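Long-range contacts in tricorn protease (Thermoplasma acidophilum, PDB 1K32), which acts as a serine protease with beta-propeller domains, probably cleaving peptides handed on by the proteasome: residues E357-G362 against K373-G379; N389-A393 against T404-E408; T413-R417 against I435-F439. All blocks are in the same frame, centred on the assembly; numbering follows the deposited sequence.

Interaction 1: residues E357-G362 against K373-G379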
ATOM      1  N   GLU A 357      56.970  15.703 -16.243  1.00 30.22           N
ATOM      2  CA  GLU A 357      57.708  16.264 -15.106  1.00 31.61           C
ATOM      3  C   GLU A 357      57.094  15.957 -13.742  1.00 28.85           C
ATOM      4  O   GLU A 357      57.779  15.988 -12.735  1.00 27.59           O
ATOM      5  CB  GLU A 357      57.858  17.783 -15.256  1.00 32.76           C
ATOM      6  CG  GLU A 357      58.613  18.199 -16.507  1.00 38.63           C
ATOM      7  CD  GLU A 357      60.005  17.603 -16.560  1.00 43.85           C
ATOM      8  OE1 GLU A 357      60.646  17.662 -17.632  1.00 46.65           O
ATOM      9  OE2 GLU A 357      60.465  17.077 -15.525  1.00 47.54           O
ATOM     10  N   GLY A 358      55.800  15.664 -13.712  1.00 28.50           N
ATOM     11  CA  GLY A 358      55.152  15.366 -12.446  1.00 27.33           C
ATOM     12  C   GLY A 358      53.708  15.804 -12.457  1.00 24.10           C
ATOM     13  O   GLY A 358      53.149  16.041 -13.521  1.00 26.60           O
ATOM     14  N   ASP A 359      53.097  15.933 -11.285  1.00 23.86           N
ATOM     15  CA  ASP A 359      51.692  16.321 -11.216  1.00 23.98           C
ATOM     16  C   ASP A 359      51.547  17.745 -10.711  1.00 25.05           C
ATOM     17  O   ASP A 359      52.300  18.184  -9.840  1.00 24.85           O
ATOM     18  CB  ASP A 359      50.926  15.347 -10.315  1.00 22.70           C
ATOM     19  CG  ASP A 359      50.712  13.974 -10.967  1.00 24.46           C
ATOM     20  OD1 ASP A 359      50.499  13.000 -10.221  1.00 24.62           O
ATOM     21  OD2 ASP A 359      50.746  13.865 -12.213  1.00 21.15           O
ATOM     22  N   PHE A 360      50.579  18.463 -11.268  1.00 25.17           N
ATOM     23  CA  PHE A 360      50.350  19.854 -10.896  1.00 27.35           C
ATOM     24  C   PHE A 360      48.879  20.113 -10.606  1.00 28.08           C
ATOM     25  O   PHE A 360      48.011  19.378 -11.064  1.00 29.50           O
ATOM     26  CB  PHE A 360      50.829  20.787 -12.026  1.00 26.66           C
ATOM     27  CG  PHE A 360      52.267  20.580 -12.415  1.00 25.56           C
ATOM     28  CD1 PHE A 360      52.635  19.525 -13.257  1.00 26.66           C
ATOM     29  CD2 PHE A 360      53.269  21.412 -11.910  1.00 25.89           C
ATOM     30  CE1 PHE A 360      53.976  19.298 -13.587  1.00 25.57           C
ATOM     31  CE2 PHE A 360      54.611  21.194 -12.235  1.00 21.91           C
ATOM     32  CZ  PHE A 360      54.964  20.135 -13.074  1.00 24.29           C
ATOM     33  N   LEU A 361      48.605  21.161  -9.834  1.00 28.12           N
ATOM     34  CA  LEU A 361      47.239  21.533  -9.500  1.00 27.97           C
ATOM     35  C   LEU A 361      46.765  22.639 -10.437  1.00 30.14           C
ATOM     36  O   LEU A 361      47.534  23.517 -10.852  1.00 30.02           O
ATOM     37  CB  LEU A 361      47.151  22.010  -8.044  1.00 29.35           C
ATOM     38  CG  LEU A 361      45.802  22.263  -7.350  1.00 31.87           C
ATOM     39  CD1 LEU A 361      45.141  23.514  -7.902  1.00 34.79           C
ATOM     40  CD2 LEU A 361      44.902  21.057  -7.519  1.00 30.87           C
ATOM     41  N   GLY A 362      45.486  22.580 -10.778  1.00 29.78           N
ATOM     42  CA  GLY A 362      44.905  23.574 -11.653  1.00 30.64           C
ATOM     43  C   GLY A 362      43.477  23.832 -11.231  1.00 31.02           C
ATOM     44  O   GLY A 362      42.904  23.074 -10.450  1.00 29.73           O
ATOM     45  N   LYS A 373      46.631  26.971 -14.183  1.00 44.51           N
ATOM     46  CA  LYS A 373      47.419  25.873 -13.651  1.00 45.27           C
ATOM     47  C   LYS A 373      48.566  26.467 -12.867  1.00 44.59           C
ATOM     48  O   LYS A 373      49.182  27.434 -13.304  1.00 45.92           O
ATOM     49  CB  LYS A 373      47.971  25.008 -14.783  1.00 46.64           C
ATOM     50  CG  LYS A 373      47.001  23.969 -15.323  1.00 48.01           C
ATOM     51  CD  LYS A 373      47.531  23.308 -16.590  1.00 49.80           C
ATOM     52  CE  LYS A 373      49.002  22.921 -16.475  1.00 51.43           C
ATOM     53  NZ  LYS A 373      49.277  21.981 -15.357  1.00 51.80           N
ATOM     54  N   PHE A 374      48.843  25.903 -11.701  1.00 43.91           N
ATOM     55  CA  PHE A 374      49.937  26.390 -10.889  1.00 43.28           C
ATOM     56  C   PHE A 374      51.186  25.622 -11.301  1.00 43.51           C
ATOM     57  O   PHE A 374      51.095  24.483 -11.767  1.00 41.83           O
ATOM     58  CB  PHE A 374      49.623  26.187  -9.416  1.00 44.51           C
ATOM     59  CG  PHE A 374      48.335  26.827  -8.988  1.00 46.96           C
ATOM     60  CD1 PHE A 374      47.146  26.100  -8.986  1.00 47.40           C
ATOM     61  CD2 PHE A 374      48.308  28.155  -8.584  1.00 48.05           C
ATOM     62  CE1 PHE A 374      45.951  26.686  -8.585  1.00 47.80           C
ATOM     63  CE2 PHE A 374      47.111  28.751  -8.180  1.00 49.13           C
ATOM     64  CZ  PHE A 374      45.933  28.014  -8.181  1.00 47.57           C
ATOM     65  N   GLU A 375      52.350  26.244 -11.135  1.00 43.24           N
ATOM     66  CA  GLU A 375      53.604  25.623 -11.541  1.00 42.99           C
ATOM     67  C   GLU A 375      54.269  24.718 -10.511  1.00 41.33           C
ATOM     68  O   GLU A 375      55.257  24.061 -10.825  1.00 41.77           O
ATOM     69  CB  GLU A 375      54.600  26.703 -11.968  1.00 46.58           C
ATOM     70  CG  GLU A 375      55.068  27.589 -10.820  1.00 50.22           C
ATOM     71  CD  GLU A 375      53.982  28.516 -10.317  1.00 53.08           C
ATOM     72  OE1 GLU A 375      54.193  29.169  -9.270  1.00 55.77           O
ATOM     73  OE2 GLU A 375      52.921  28.601 -10.975  1.00 53.70           O
ATOM     74  N   GLU A 376      53.746  24.681  -9.290  1.00 39.32           N
ATOM     75  CA  GLU A 376      54.336  23.842  -8.255  1.00 38.33           C
ATOM     76  C   GLU A 376      54.200  22.350  -8.572  1.00 36.22           C
ATOM     77  O   GLU A 376      53.097  21.835  -8.743  1.00 31.41           O
ATOM     78  CB  GLU A 376      53.686  24.141  -6.905  1.00 41.62           C
ATOM     79  CG  GLU A 376      53.912  25.561  -6.426  1.00 47.34           C
ATOM     80  CD  GLU A 376      55.331  25.798  -5.948  1.00 49.01           C
ATOM     81  OE1 GLU A 376      55.703  26.978  -5.781  1.00 51.48           O
ATOM     82  OE2 GLU A 376      56.066  24.810  -5.731  1.00 50.68           O
ATOM     83  N   ASN A 377      55.336  21.669  -8.658  1.00 34.00           N
ATOM     84  CA  ASN A 377      55.360  20.242  -8.932  1.00 33.10           C
ATOM     85  C   ASN A 377      55.025  19.555  -7.614  1.00 32.32           C
ATOM     86  O   ASN A 377      55.765  19.677  -6.641  1.00 31.92           O
ATOM     87  CB  ASN A 377      56.752  19.832  -9.431  1.00 32.91           C
ATOM     88  CG  ASN A 377      56.808  18.386  -9.923  1.00 33.34           C
ATOM     89  OD1 ASN A 377      57.706  18.014 -10.671  1.00 34.99           O
ATOM     90  ND2 ASN A 377      55.860  17.569  -9.492  1.00 34.51           N
ATOM     91  N   LEU A 378      53.907  18.836  -7.588  1.00 31.37           N
ATOM     92  CA  LEU A 378      53.459  18.162  -6.373  1.00 30.78           C
ATOM     93  C   LEU A 378      53.926  16.714  -6.281  1.00 30.88           C
ATOM     94  O   LEU A 378      53.554  15.997  -5.348  1.00 31.34           O
ATOM     95  CB  LEU A 378      51.930  18.202  -6.300  1.00 30.90           C
ATOM     96  CG  LEU A 378      51.270  19.559  -6.558  1.00 31.83           C
ATOM     97  CD1 LEU A 378      49.768  19.397  -6.564  1.00 31.78           C
ATOM     98  CD2 LEU A 378      51.694  20.564  -5.505  1.00 32.15           C
ATOM     99  N   GLY A 379      54.737  16.289  -7.248  1.00 30.57           N
ATOM    100  CA  GLY A 379      55.219  14.920  -7.268  1.00 28.19           C
ATOM    101  C   GLY A 379      54.183  14.053  -7.958  1.00 28.17           C
ATOM    102  O   GLY A 379      53.479  14.519  -8.857  1.00 27.74           O
TER
HETATM  103  O   HOH W   1      50.764  22.814  -8.757  1.00 28.18           O

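Interaction 2: residues N389-A393 against T404-E408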
ATOM      1  N   ASN A 389      35.004  25.724   1.355  1.00 34.36           N
ATOM      2  CA  ASN A 389      34.988  27.148   1.060  1.00 36.26           C
ATOM      3  C   ASN A 389      35.876  27.506  -0.133  1.00 36.82           C
ATOM      4  O   ASN A 389      36.014  28.677  -0.490  1.00 37.30           O
ATOM      5  CB  ASN A 389      35.391  27.938   2.303  1.00 39.39           C
ATOM      6  CG  ASN A 389      34.387  27.778   3.434  1.00 41.19           C
ATOM      7  OD1 ASN A 389      34.700  27.236   4.499  1.00 43.01           O
ATOM      8  ND2 ASN A 389      33.165  28.239   3.200  1.00 41.51           N
ATOM      9  N   GLY A 390      36.468  26.486  -0.748  1.00 35.51           N
ATOM     10  CA  GLY A 390      37.309  26.683  -1.914  1.00 34.31           C
ATOM     11  C   GLY A 390      38.553  27.541  -1.766  1.00 34.77           C
ATOM     12  O   GLY A 390      38.951  28.225  -2.712  1.00 33.80           O
ATOM     13  N   LYS A 391      39.175  27.515  -0.594  1.00 33.58           N
ATOM     14  CA  LYS A 391      40.383  28.294  -0.390  1.00 33.31           C
ATOM     15  C   LYS A 391      41.642  27.449  -0.551  1.00 32.58           C
ATOM     16  O   LYS A 391      42.693  27.963  -0.928  1.00 33.43           O
ATOM     17  CB  LYS A 391      40.364  28.958   0.984  1.00 35.33           C
ATOM     18  CG  LYS A 391      39.524  30.221   1.019  1.00 39.57           C
ATOM     19  CD  LYS A 391      39.445  30.802   2.421  1.00 43.14           C
ATOM     20  CE  LYS A 391      39.071  32.277   2.375  1.00 46.54           C
ATOM     21  NZ  LYS A 391      37.888  32.530   1.500  1.00 48.47           N
ATOM     22  N   PHE A 392      41.543  26.151  -0.284  1.00 28.68           N
ATOM     23  CA  PHE A 392      42.715  25.299  -0.418  1.00 27.00           C
ATOM     24  C   PHE A 392      42.356  23.864  -0.745  1.00 25.97           C
ATOM     25  O   PHE A 392      41.241  23.415  -0.513  1.00 23.13           O
ATOM     26  CB  PHE A 392      43.565  25.329   0.864  1.00 25.40           C
ATOM     27  CG  PHE A 392      42.881  24.737   2.073  1.00 25.88           C
ATOM     28  CD1 PHE A 392      42.212  25.555   2.981  1.00 25.53           C
ATOM     29  CD2 PHE A 392      42.887  23.357   2.292  1.00 25.73           C
ATOM     30  CE1 PHE A 392      41.559  25.013   4.092  1.00 26.06           C
ATOM     31  CE2 PHE A 392      42.236  22.799   3.399  1.00 26.78           C
ATOM     32  CZ  PHE A 392      41.568  23.629   4.304  1.00 27.83           C
ATOM     33  N   ALA A 393      43.322  23.154  -1.303  1.00 24.47           N
ATOM     34  CA  ALA A 393      43.146  21.762  -1.631  1.00 24.14           C
ATOM     35  C   ALA A 393      44.089  20.982  -0.730  1.00 24.49           C
ATOM     36  O   ALA A 393      45.052  21.545  -0.197  1.00 23.13           O
ATOM     37  CB  ALA A 393      43.507  21.516  -3.090  1.00 23.84           C
ATOM     38  N   THR A 404      48.719  20.910   1.962  1.00 25.68           N
ATOM     39  CA  THR A 404      47.659  21.794   1.515  1.00 27.38           C
ATOM     40  C   THR A 404      48.267  22.621   0.389  1.00 27.97           C
ATOM     41  O   THR A 404      49.486  22.786   0.310  1.00 27.97           O
ATOM     42  CB  THR A 404      47.188  22.760   2.616  1.00 27.69           C
ATOM     43  OG1 THR A 404      48.307  23.497   3.112  1.00 26.86           O
ATOM     44  CG2 THR A 404      46.525  22.001   3.752  1.00 29.10           C
ATOM     45  N   VAL A 405      47.417  23.125  -0.493  1.00 28.24           N
ATOM     46  CA  VAL A 405      47.878  23.947  -1.590  1.00 30.98           C
ATOM     47  C   VAL A 405      46.919  25.114  -1.721  1.00 32.40           C
ATOM     48  O   VAL A 405      45.736  24.929  -1.988  1.00 32.17           O
ATOM     49  CB  VAL A 405      47.918  23.146  -2.908  1.00 32.43           C
ATOM     50  CG1 VAL A 405      48.322  24.063  -4.068  1.00 31.62           C
ATOM     51  CG2 VAL A 405      48.913  21.986  -2.777  1.00 31.84           C
ATOM     52  N   ASP A 406      47.427  26.322  -1.510  1.00 35.39           N
ATOM     53  CA  ASP A 406      46.589  27.504  -1.605  1.00 37.81           C
ATOM     54  C   ASP A 406      45.997  27.563  -3.007  1.00 38.75           C
ATOM     55  O   ASP A 406      46.720  27.434  -3.996  1.00 38.39           O
ATOM     56  CB  ASP A 406      47.415  28.753  -1.313  1.00 39.21           C
ATOM     57  CG  ASP A 406      46.550  29.955  -1.013  1.00 40.90           C
ATOM     58  OD1 ASP A 406      45.883  30.445  -1.944  1.00 40.57           O
ATOM     59  OD2 ASP A 406      46.528  30.399   0.156  1.00 42.71           O
ATOM     60  N   LEU A 407      44.682  27.733  -3.103  1.00 39.43           N
ATOM     61  CA  LEU A 407      44.043  27.780  -4.416  1.00 42.30           C
ATOM     62  C   LEU A 407      44.150  29.158  -5.064  1.00 44.14           C
ATOM     63  O   LEU A 407      43.664  29.379  -6.174  1.00 43.24           O
ATOM     64  CB  LEU A 407      42.574  27.365  -4.317  1.00 41.88           C
ATOM     65  CG  LEU A 407      42.316  25.902  -3.946  1.00 41.56           C
ATOM     66  CD1 LEU A 407      40.829  25.648  -3.909  1.00 42.93           C
ATOM     67  CD2 LEU A 407      42.978  24.985  -4.948  1.00 42.27           C
ATOM     68  N   GLU A 408      44.804  30.077  -4.371  1.00 46.17           N
ATOM     69  CA  GLU A 408      44.963  31.424  -4.887  1.00 49.24           C
ATOM     70  C   GLU A 408      46.404  31.669  -5.317  1.00 49.50           C
ATOM     71  O   GLU A 408      46.651  32.208  -6.393  1.00 50.54           O
ATOM     72  CB  GLU A 408      44.548  32.429  -3.818  1.00 50.61           C
ATOM     73  CG  GLU A 408      44.085  33.758  -4.362  1.00 54.85           C
ATOM     74  CD  GLU A 408      43.390  34.592  -3.307  1.00 57.42           C
ATOM     75  OE1 GLU A 408      44.067  35.017  -2.343  1.00 58.22           O
ATOM     76  OE2 GLU A 408      42.163  34.814  -3.442  1.00 58.31           O
TER

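Interaction 3: residues T413-R417 against I435-F439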
ATOM      1  N   THR A 413      51.986  23.491   1.247  1.00 38.93           N
ATOM      2  CA  THR A 413      52.529  23.438   2.594  1.00 35.23           C
ATOM      3  C   THR A 413      52.404  22.001   3.081  1.00 32.26           C
ATOM      4  O   THR A 413      51.295  21.495   3.238  1.00 30.12           O
ATOM      5  CB  THR A 413      51.743  24.364   3.537  1.00 35.84           C
ATOM      6  OG1 THR A 413      51.761  25.698   3.017  1.00 36.59           O
ATOM      7  CG2 THR A 413      52.341  24.341   4.940  1.00 35.06           C
ATOM      8  N   VAL A 414      53.540  21.345   3.298  1.00 30.60           N
ATOM      9  CA  VAL A 414      53.553  19.966   3.774  1.00 29.94           C
ATOM     10  C   VAL A 414      53.059  19.918   5.214  1.00 29.34           C
ATOM     11  O   VAL A 414      53.572  20.626   6.084  1.00 25.70           O
ATOM     12  CB  VAL A 414      54.984  19.352   3.714  1.00 30.40           C
ATOM     13  CG1 VAL A 414      54.988  17.957   4.356  1.00 29.33           C
ATOM     14  CG2 VAL A 414      55.454  19.267   2.264  1.00 29.06           C
ATOM     15  N   ILE A 415      52.045  19.098   5.462  1.00 26.93           N
ATOM     16  CA  ILE A 415      51.513  18.981   6.810  1.00 26.61           C
ATOM     17  C   ILE A 415      52.316  17.954   7.586  1.00 25.36           C
ATOM     18  O   ILE A 415      52.797  18.219   8.689  1.00 24.01           O
ATOM     19  CB  ILE A 415      50.038  18.529   6.804  1.00 27.79           C
ATOM     20  CG1 ILE A 415      49.157  19.621   6.187  1.00 29.42           C
ATOM     21  CG2 ILE A 415      49.597  18.201   8.224  1.00 24.30           C
ATOM     22  CD1 ILE A 415      47.739  19.165   5.864  1.00 31.10           C
ATOM     23  N   GLU A 416      52.450  16.773   6.999  1.00 23.05           N
ATOM     24  CA  GLU A 416      53.172  15.698   7.644  1.00 23.62           C
ATOM     25  C   GLU A 416      53.589  14.685   6.590  1.00 24.11           C
ATOM     26  O   GLU A 416      53.013  14.627   5.501  1.00 23.93           O
ATOM     27  CB  GLU A 416      52.281  15.034   8.707  1.00 23.87           C
ATOM     28  CG  GLU A 416      53.040  14.198   9.715  1.00 22.99           C
ATOM     29  CD  GLU A 416      52.187  13.746  10.888  1.00 21.48           C
ATOM     30  OE1 GLU A 416      52.745  13.147  11.825  1.00 22.61           O
ATOM     31  OE2 GLU A 416      50.962  13.985  10.881  1.00 23.69           O
ATOM     32  N   ARG A 417      54.605  13.899   6.912  1.00 22.95           N
ATOM     33  CA  ARG A 417      55.093  12.898   5.993  1.00 25.09           C
ATOM     34  C   ARG A 417      55.261  11.549   6.682  1.00 23.95           C
ATOM     35  O   ARG A 417      55.929  11.440   7.708  1.00 22.80           O
ATOM     36  CB  ARG A 417      56.427  13.349   5.406  1.00 26.60           C
ATOM     37  CG  ARG A 417      57.005  12.404   4.392  1.00 30.87           C
ATOM     38  CD  ARG A 417      58.330  12.928   3.877  1.00 33.92           C
ATOM     39  NE  ARG A 417      58.837  12.106   2.786  1.00 39.17           N
ATOM     40  CZ  ARG A 417      59.942  12.374   2.100  1.00 40.61           C
ATOM     41  NH1 ARG A 417      60.324  11.566   1.123  1.00 41.61           N
ATOM     42  NH2 ARG A 417      60.659  13.451   2.390  1.00 42.13           N
ATOM     43  N   ILE A 435      41.996  19.184   9.429  1.00 22.63           N
ATOM     44  CA  ILE A 435      42.216  18.174   8.409  1.00 23.39           C
ATOM     45  C   ILE A 435      42.553  16.909   9.192  1.00 23.35           C
ATOM     46  O   ILE A 435      43.545  16.860   9.919  1.00 21.80           O
ATOM     47  CB  ILE A 435      43.391  18.566   7.467  1.00 25.99           C
ATOM     48  CG1 ILE A 435      43.101  19.931   6.820  1.00 26.70           C
ATOM     49  CG2 ILE A 435      43.592  17.497   6.391  1.00 24.59           C
ATOM     50  CD1 ILE A 435      44.196  20.453   5.902  1.00 24.59           C
ATOM     51  N   ALA A 436      41.699  15.899   9.081  1.00 22.23           N
ATOM     52  CA  ALA A 436      41.931  14.639   9.777  1.00 21.52           C
ATOM     53  C   ALA A 436      42.362  13.633   8.727  1.00 20.89           C
ATOM     54  O   ALA A 436      41.791  13.588   7.637  1.00 20.25           O
ATOM     55  CB  ALA A 436      40.653  14.170  10.469  1.00 23.53           C
ATOM     56  N   TYR A 437      43.359  12.821   9.057  1.00 18.50           N
ATOM     57  CA  TYR A 437      43.870  11.842   8.111  1.00 17.86           C
ATOM     58  C   TYR A 437      44.487  10.614   8.779  1.00 19.20           C
ATOM     59  O   TYR A 437      45.008  10.697   9.897  1.00 19.74           O
ATOM     60  CB  TYR A 437      44.916  12.510   7.214  1.00 18.31           C
ATOM     61  CG  TYR A 437      46.021  13.202   7.990  1.00 15.95           C
ATOM     62  CD1 TYR A 437      47.224  12.556   8.266  1.00 18.62           C
ATOM     63  CD2 TYR A 437      45.853  14.503   8.462  1.00 19.56           C
ATOM     64  CE1 TYR A 437      48.240  13.189   8.996  1.00 17.74           C
ATOM     65  CE2 TYR A 437      46.864  15.153   9.200  1.00 17.16           C
ATOM     66  CZ  TYR A 437      48.047  14.488   9.463  1.00 19.10           C
ATOM     67  OH  TYR A 437      49.016  15.103  10.231  1.00 20.11           O
ATOM     68  N   GLY A 438      44.397   9.473   8.090  1.00 18.68           N
ATOM     69  CA  GLY A 438      44.983   8.241   8.583  1.00 18.26           C
ATOM     70  C   GLY A 438      46.487   8.308   8.354  1.00 20.12           C
ATOM     71  O   GLY A 438      46.954   8.501   7.217  1.00 21.71           O
ATOM     72  N   PHE A 439      47.254   8.149   9.427  1.00 19.85           N
ATOM     73  CA  PHE A 439      48.705   8.237   9.343  1.00 18.29           C
ATOM     74  C   PHE A 439      49.417   6.891   9.498  1.00 18.74           C
ATOM     75  O   PHE A 439      49.493   6.339  10.594  1.00 17.53           O
ATOM     76  CB  PHE A 439      49.197   9.255  10.389  1.00 18.99           C
ATOM     77  CG  PHE A 439      50.673   9.537  10.313  1.00 17.11           C
ATOM     78  CD1 PHE A 439      51.549   8.969  11.224  1.00 18.08           C
ATOM     79  CD2 PHE A 439      51.183  10.355   9.312  1.00 19.35           C
ATOM     80  CE1 PHE A 439      52.923   9.215  11.144  1.00 20.77           C
ATOM     81  CE2 PHE A 439      52.554  10.610   9.214  1.00 20.72           C
ATOM     82  CZ  PHE A 439      53.431  10.039  10.134  1.00 19.33           C
TER

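Interaction 1: residues E357-G362 against K373-G379
With CG set anti to its carbonyl carbon (chi1 -56°), the ring of Phe360 leans across onto the backbone of the loop 373-379, whereas Leu361, its CG anti to the backbone N (chi1 -171°), lays a methyl beside the ring of Phe374. The outer edge of the Phe360 ring takes the carbonyl of Glu375 near the ring plane, CE2 lying 3.3 Å from Glu375 O, and Glu376 O approaches obliquely. Leu361 and Phe374 lie side by side and point the same way; the packing is tight, with Leu361 CD1 3.3 Å from Phe374 CE1. On its other flank, Leu361 CB meets Leu378 CD1 at 4.0 Å.

The segment 373-379 leaves the edge strand 371-373 and carries the chain to strand 381-386, the usual blade-to-blade passage of a beta-propeller. It bows away from strand 358-365 between two nearly straight backbone bonds, Phe374 N to Leu361 O (2.9 Å) and Leu378 N to Asp359 O (2.8 Å). Inside the bow a water accepts from Leu361 N at 2.9 Å and donates to Glu376 O, with a weaker link to Phe374 O, thereby satisfying an amide that the departing loop leaves behind. Beyond Leu378, Gly379 O returns to accept from Asp359 N at 2.8 Å, in a more bent bond. Gly358 and Gly379 both have backbone angles that would jam a CB against the preceding carbonyl. The carboxylate of Asp359 is held by salt bridges to Arg339 and Arg972, and its OD1 also accepts from Val381 N, so one acid joins the strand to the start of the next blade.

Interaction 2: residues N389-A393 against T404-E408
Ala393 O is gripped twice by the facing strand: it accepts from Val405 N at 2.9 Å, and the CA-H of Thr404 leans on it, with Thr404 CA 3.1 Å away. The return bond runs from Ala393 N to Val405 O at 3.1 Å, making these two residues the hydrogen-bonded pair of an antiparallel beta hairpin, strands 392-397 and 401-406, the middle two strands of a four-stranded propeller blade. Phe392 and Asp406 form the adjoining non-hydrogen-bonded pair. One step further out Leu407 N donates to Lys391 O at 3.0 Å, which keeps the two chains together just outside the regular strands.

Leu407 places its CG anti to its own carbonyl carbon (chi1 -67°) and thereby drapes its fork over the 390-393 backbone. CG sits 3.6 Å from Phe392 CA; one branch, CD1, rests on Gly390 O at 3.4 Å, and the other, CD2, meets Ala393 CB. Across the hairpin the Phe392 ring slants past the methyl of Thr404, CD2 lying 4.1 Å from CG2. Asp406 turns its OD1 back to Glu408 N at 2.7 Å, an Asx turn, and the same oxygen accepts from Thr409 N. Polar bonding across the contact is therefore carried by main-chain groups, while the side chains that cross it add apolar cover, so strand pairing here probably depends little on charge.

Interaction 3: residues T413-R417 against I435-F439
Glu416 thrusts an extended side chain between two aromatic residues of the next propeller blade, meeting Tyr437 at the rim of its ring and Phe439 over a face. Strand 412-417 is the edge strand of one blade and strand 434-441 belongs to the following one; the axes of the segments 413-417 and 435-439, running in roughly the same direction, approach to 9.7 Å, so the contact is made mainly by side chains. A classic beta bulge, in which Ile415 and Glu416 both face Ile402, turns these two neighbouring residues toward the same blade.

With CG anti to the backbone N (chi1 -163°), the Glu416 side chain crosses those of Tyr437 and Phe439 at about a right angle, its carboxylate reaching the edge of the first ring and a face of the second. Against Tyr437 the carboxylate plane stands 89° to the ring, and OE2 lies in the ring plane, accepting from the hydroxyl. The modelled separation of Tyr437 OH and Glu416 OE2, 2.3 Å, is very short, and its exact value is doubtful. Against Phe439 the same carboxylate lies nearly flat, 18° from the ring plane, with OE1 stacked above it and offset toward the rim; Glu416 CD is 3.6 Å from Phe439 CE2. The edge of that ring receives the carbonyl of Arg417, with CZ 3.8 Å from Arg417 O, and Phe439 also stacks with His455. Were Phe439 replaced by an alanine, the Glu416 carboxylate would probably lose the flat surface it lies against and be freer to turn about its bond to CG.

Further back, Ile415 slides past Tyr437 in the opposite direction, its CG2 methyl 4.2 Å from CE2, while its other branch ends on Ile435, the two CD1 methyls of Ile415 and Ile435 meeting at 3.8 Å.

The three interactions follow one another along the chain through three successive four-stranded propeller blades. Interaction 1 spans the end of the first blade (strands 338-343 to 371-373) and the passage onward, interaction 2 lies within the second (381-386 to 412-417), and interaction 3 joins the second to the third (426-428 to 463-466). The centres of interactions 1 and 2 lie about 14 Å apart and the two contacts touch, Leu361 and Phe374 packing on Leu407. Interactions 2 and 3, about 15 Å apart, meet in the sheet of strands 401-406 and 412-417, from which Thr404 touches Ile415 beside it and Ile435 of the next blade. Interactions 1 and 3, about 19 Å between centres, do not touch; the middle blade connects them.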